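Local coordinates for adenosine monophosphate-protein transferase (Thermoplasma acidophilum, PDB 1RLH) that is of uncharacterised function but belongs to the adenosine-specific kinase family and may transfer adenosine monophosphate to proteins, at residues V51-A63 and A91-Y103. Sequence-based numbering, arbitrary orientation.
Sequences VPGSKYGIGFSEA and AGHTFVILIRNAY
Ile-58 and Ile-97 run alongside each other in the same direction, CG2 of Ile-58 resting 4.0 Å from CG1 of Ile-97. Next along this face, CB of Tyr-56 touches CG1 of Ile-99; the side chains of Ile-99 and Val-51 cross at about a right angle, CD1 of the first meeting CG1 of the second. In the other direction CB of Phe-95 sits at the edge of the Phe-60 ring, near its plane. The ring of Phe-60, swung away from its own backbone N (chi1 175°), reaches toward the start of strand 94-100, where CZ comes 4.0 Å from CD2 of His-93. Helix 104-115 packs on Phe-95, Ile-97 and Ile-99. On the reverse face, Gly-57 and Gly-59 stand opposite Leu-98 and Val-96, over which helix 76-89 lies.

Between the faces run paired backbone bonds, among them Gly-59 N to Val-96 O (2.8 Å) and Leu-98 N to Gly-57 O (3.0 Å). Toward the polar edge, Ala-63 CB makes a CH-pi contact over one face of the His-93 imidazole, 3.7 Å from its centroid, while a water in the ring plane joins His-93 NE2 to Ala-63 N. A type II turn leads into each strand: Ser-54 OG grips Val-51 O at 2.6 Å and Thr-94 OG1 grips Ala-91 O at 2.7 Å, each seconded by its own backbone N. The whole exemplifies neighbouring strands inside a five-stranded antiparallel sheet of an alpha+beta fold, strand 55-61 between 69-73 and 94-100.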
# COMPACT_ATOMS: atom_id res chain seq x y z
N VAL A 51 16.05 3.88 -1.40
CA VAL A 51 15.73 3.38 -2.73
C VAL A 51 16.71 3.77 -3.85
O VAL A 51 16.49 3.43 -5.01
CB VAL A 51 14.31 3.81 -3.17
CG1 VAL A 51 13.27 3.12 -2.31
CG2 VAL A 51 14.18 5.32 -3.06
N PRO A 52 17.81 4.48 -3.51
CA PRO A 52 18.75 4.86 -4.58
C PRO A 52 19.32 3.63 -5.27
O PRO A 52 19.62 2.63 -4.63
CB PRO A 52 19.83 5.63 -3.83
CG PRO A 52 19.10 6.22 -2.68
CD PRO A 52 18.26 5.05 -2.23
N GLY A 53 19.47 3.72 -6.59
CA GLY A 53 20.01 2.60 -7.33
C GLY A 53 18.96 1.57 -7.69
O GLY A 53 19.22 0.67 -8.48
N SER A 54 17.77 1.71 -7.10
CA SER A 54 16.68 0.78 -7.38
C SER A 54 15.54 1.48 -8.10
O SER A 54 15.54 2.70 -8.24
CB SER A 54 16.16 0.17 -6.07
OG SER A 54 15.41 1.13 -5.34
N LYS A 55 14.58 0.70 -8.56
CA LYS A 55 13.41 1.24 -9.25
C LYS A 55 12.26 1.17 -8.26
O LYS A 55 12.10 0.17 -7.57
CB LYS A 55 13.09 0.41 -10.50
CG LYS A 55 14.18 0.44 -11.56
CD LYS A 55 14.41 1.85 -12.08
CE LYS A 55 15.51 1.88 -13.14
NZ LYS A 55 15.73 3.26 -13.66
N TYR A 56 11.47 2.23 -8.19
CA TYR A 56 10.37 2.24 -7.23
C TYR A 56 9.21 3.11 -7.67
O TYR A 56 9.30 3.89 -8.63
CB TYR A 56 10.87 2.73 -5.87
CG TYR A 56 11.00 4.23 -5.77
CD1 TYR A 56 10.01 5.00 -5.16
CD2 TYR A 56 12.10 4.90 -6.32
CE1 TYR A 56 10.11 6.39 -5.10
CE2 TYR A 56 12.21 6.29 -6.25
CZ TYR A 56 11.21 7.03 -5.64
OH TYR A 56 11.32 8.40 -5.58
N GLY A 57 8.11 2.97 -6.95
CA GLY A 57 6.92 3.75 -7.21
C GLY A 57 6.20 3.91 -5.89
O GLY A 57 6.34 3.06 -5.00
N ILE A 58 5.46 5.00 -5.74
CA ILE A 58 4.71 5.25 -4.52
C ILE A 58 3.33 5.80 -4.88
O ILE A 58 3.22 6.68 -5.73
CB ILE A 58 5.38 6.31 -3.62
CG1 ILE A 58 6.82 5.93 -3.32
CG2 ILE A 58 4.59 6.43 -2.31
CD1 ILE A 58 7.58 6.99 -2.54
N GLY A 59 2.31 5.28 -4.22
CA GLY A 59 0.94 5.73 -4.43
C GLY A 59 0.40 6.16 -3.09
O GLY A 59 0.68 5.52 -2.08
N PHE A 60 -0.39 7.23 -3.06
CA PHE A 60 -0.95 7.75 -1.81
C PHE A 60 -2.40 8.18 -2.01
O PHE A 60 -2.70 8.92 -2.94
CB PHE A 60 -0.11 8.94 -1.32
CG PHE A 60 -0.67 9.62 -0.10
CD1 PHE A 60 -0.73 8.96 1.13
CD2 PHE A 60 -1.15 10.92 -0.17
CE1 PHE A 60 -1.26 9.59 2.26
CE2 PHE A 60 -1.68 11.56 0.95
CZ PHE A 60 -1.74 10.89 2.17
N SER A 61 -3.29 7.72 -1.14
CA SER A 61 -4.70 8.05 -1.25
C SER A 61 -5.06 9.28 -0.40
O SER A 61 -5.33 9.17 0.79
CB SER A 61 -5.54 6.84 -0.80
OG SER A 61 -6.84 6.84 -1.38
N GLU A 62 -5.04 10.45 -1.02
CA GLU A 62 -5.39 11.68 -0.31
C GLU A 62 -6.82 11.50 0.22
O GLU A 62 -7.73 11.19 -0.55
CB GLU A 62 -5.28 12.86 -1.28
CG GLU A 62 -5.64 14.20 -0.68
CD GLU A 62 -5.33 15.35 -1.62
OE1 GLU A 62 -5.29 15.13 -2.85
OE2 GLU A 62 -5.13 16.48 -1.13
N ALA A 63 -7.00 11.69 1.52
CA ALA A 63 -8.30 11.45 2.17
C ALA A 63 -9.29 12.61 2.28
O ALA A 63 -10.44 12.41 2.68
CB ALA A 63 -8.07 10.85 3.56
N ALA A 91 -9.27 3.55 -0.04
CA ALA A 91 -9.38 3.92 1.37
C ALA A 91 -8.47 5.10 1.69
O ALA A 91 -7.27 5.07 1.43
CB ALA A 91 -9.02 2.72 2.27
N GLY A 92 -9.06 6.14 2.28
CA GLY A 92 -8.28 7.32 2.62
C GLY A 92 -7.05 7.03 3.46
O GLY A 92 -7.08 6.19 4.36
N HIS A 93 -5.97 7.74 3.13
CA HIS A 93 -4.68 7.64 3.81
C HIS A 93 -3.90 6.35 3.64
O HIS A 93 -2.97 6.06 4.39
CB HIS A 93 -4.86 7.99 5.29
CG HIS A 93 -5.02 9.47 5.53
ND1 HIS A 93 -5.49 9.99 6.71
CD2 HIS A 93 -4.76 10.53 4.72
CE1 HIS A 93 -5.52 11.31 6.62
NE2 HIS A 93 -5.08 11.66 5.43
N THR A 94 -4.28 5.57 2.63
CA THR A 94 -3.56 4.34 2.34
C THR A 94 -2.37 4.75 1.47
O THR A 94 -2.46 5.72 0.70
CB THR A 94 -4.40 3.37 1.48
OG1 THR A 94 -5.62 3.04 2.16
CG2 THR A 94 -3.61 2.10 1.20
N PHE A 95 -1.25 4.05 1.62
CA PHE A 95 -0.11 4.30 0.75
C PHE A 95 0.39 2.94 0.28
O PHE A 95 0.26 1.94 0.99
CB PHE A 95 1.00 5.14 1.44
CG PHE A 95 1.68 4.46 2.60
CD1 PHE A 95 2.72 3.56 2.39
CD2 PHE A 95 1.33 4.79 3.90
CE1 PHE A 95 3.40 3.00 3.46
CE2 PHE A 95 2.01 4.23 4.99
CZ PHE A 95 3.05 3.34 4.77
N VAL A 96 0.90 2.91 -0.95
CA VAL A 96 1.40 1.68 -1.55
C VAL A 96 2.76 1.98 -2.15
O VAL A 96 2.91 2.94 -2.90
CB VAL A 96 0.48 1.17 -2.68
CG1 VAL A 96 1.12 -0.03 -3.37
CG2 VAL A 96 -0.89 0.78 -2.12
N ILE A 97 3.75 1.17 -1.81
CA ILE A 97 5.10 1.35 -2.33
C ILE A 97 5.52 0.05 -3.01
O ILE A 97 5.28 -1.04 -2.49
CB ILE A 97 6.10 1.68 -1.20
CG1 ILE A 97 5.73 3.00 -0.53
CG2 ILE A 97 7.52 1.76 -1.77
CD1 ILE A 97 6.49 3.26 0.77
N LEU A 98 6.12 0.16 -4.19
CA LEU A 98 6.62 -1.00 -4.92
C LEU A 98 8.09 -0.75 -5.20
O LEU A 98 8.45 0.31 -5.70
CB LEU A 98 5.85 -1.19 -6.23
CG LEU A 98 4.48 -1.86 -6.12
CD1 LEU A 98 3.76 -1.80 -7.45
CD2 LEU A 98 4.65 -3.30 -5.67
N ILE A 99 8.93 -1.71 -4.85
CA ILE A 99 10.37 -1.57 -5.05
C ILE A 99 10.94 -2.79 -5.75
O ILE A 99 10.65 -3.92 -5.39
CB ILE A 99 11.11 -1.40 -3.70
CG1 ILE A 99 10.52 -0.22 -2.93
CG2 ILE A 99 12.60 -1.16 -3.96
CD1 ILE A 99 10.99 -0.13 -1.49
N ARG A 100 11.77 -2.54 -6.76
CA ARG A 100 12.39 -3.61 -7.52
C ARG A 100 13.89 -3.33 -7.62
O ARG A 100 14.32 -2.17 -7.58
CB ARG A 100 11.77 -3.67 -8.92
CG ARG A 100 12.42 -4.64 -9.87
CD ARG A 100 11.83 -4.50 -11.27
NE ARG A 100 10.48 -5.04 -11.37
CZ ARG A 100 9.73 -4.95 -12.46
NH1 ARG A 100 10.20 -4.33 -13.54
NH2 ARG A 100 8.51 -5.48 -12.49
N ASN A 101 14.69 -4.38 -7.74
CA ASN A 101 16.14 -4.23 -7.85
C ASN A 101 16.75 -3.57 -6.62
O ASN A 101 17.59 -2.68 -6.74
CB ASN A 101 16.48 -3.41 -9.10
CG ASN A 101 16.04 -4.08 -10.39
OD1 ASN A 101 16.16 -3.51 -11.47
ND2 ASN A 101 15.53 -5.31 -10.27
N ALA A 102 16.33 -4.01 -5.44
CA ALA A 102 16.86 -3.46 -4.20
C ALA A 102 17.33 -4.58 -3.28
O ALA A 102 16.72 -5.65 -3.22
CB ALA A 102 15.79 -2.62 -3.50
N TYR A 103 18.42 -4.33 -2.56
CA TYR A 103 18.94 -5.32 -1.63
C TYR A 103 17.98 -5.44 -0.45
O TYR A 103 17.21 -4.52 -0.17
CB TYR A 103 20.32 -4.92 -1.12
CG TYR A 103 21.45 -5.27 -2.06
CD1 TYR A 103 21.78 -4.45 -3.13
CD2 TYR A 103 22.19 -6.44 -1.88
CE1 TYR A 103 22.82 -4.78 -4.00
CE2 TYR A 103 23.23 -6.79 -2.74
CZ TYR A 103 23.54 -5.95 -3.79
OH TYR A 103 24.57 -6.30 -4.63
O HOH W 1 20.21 -1.61 -6.22
O HOH W 2 -6.87 3.87 -1.39
O HOH W 3 -4.90 13.48 2.85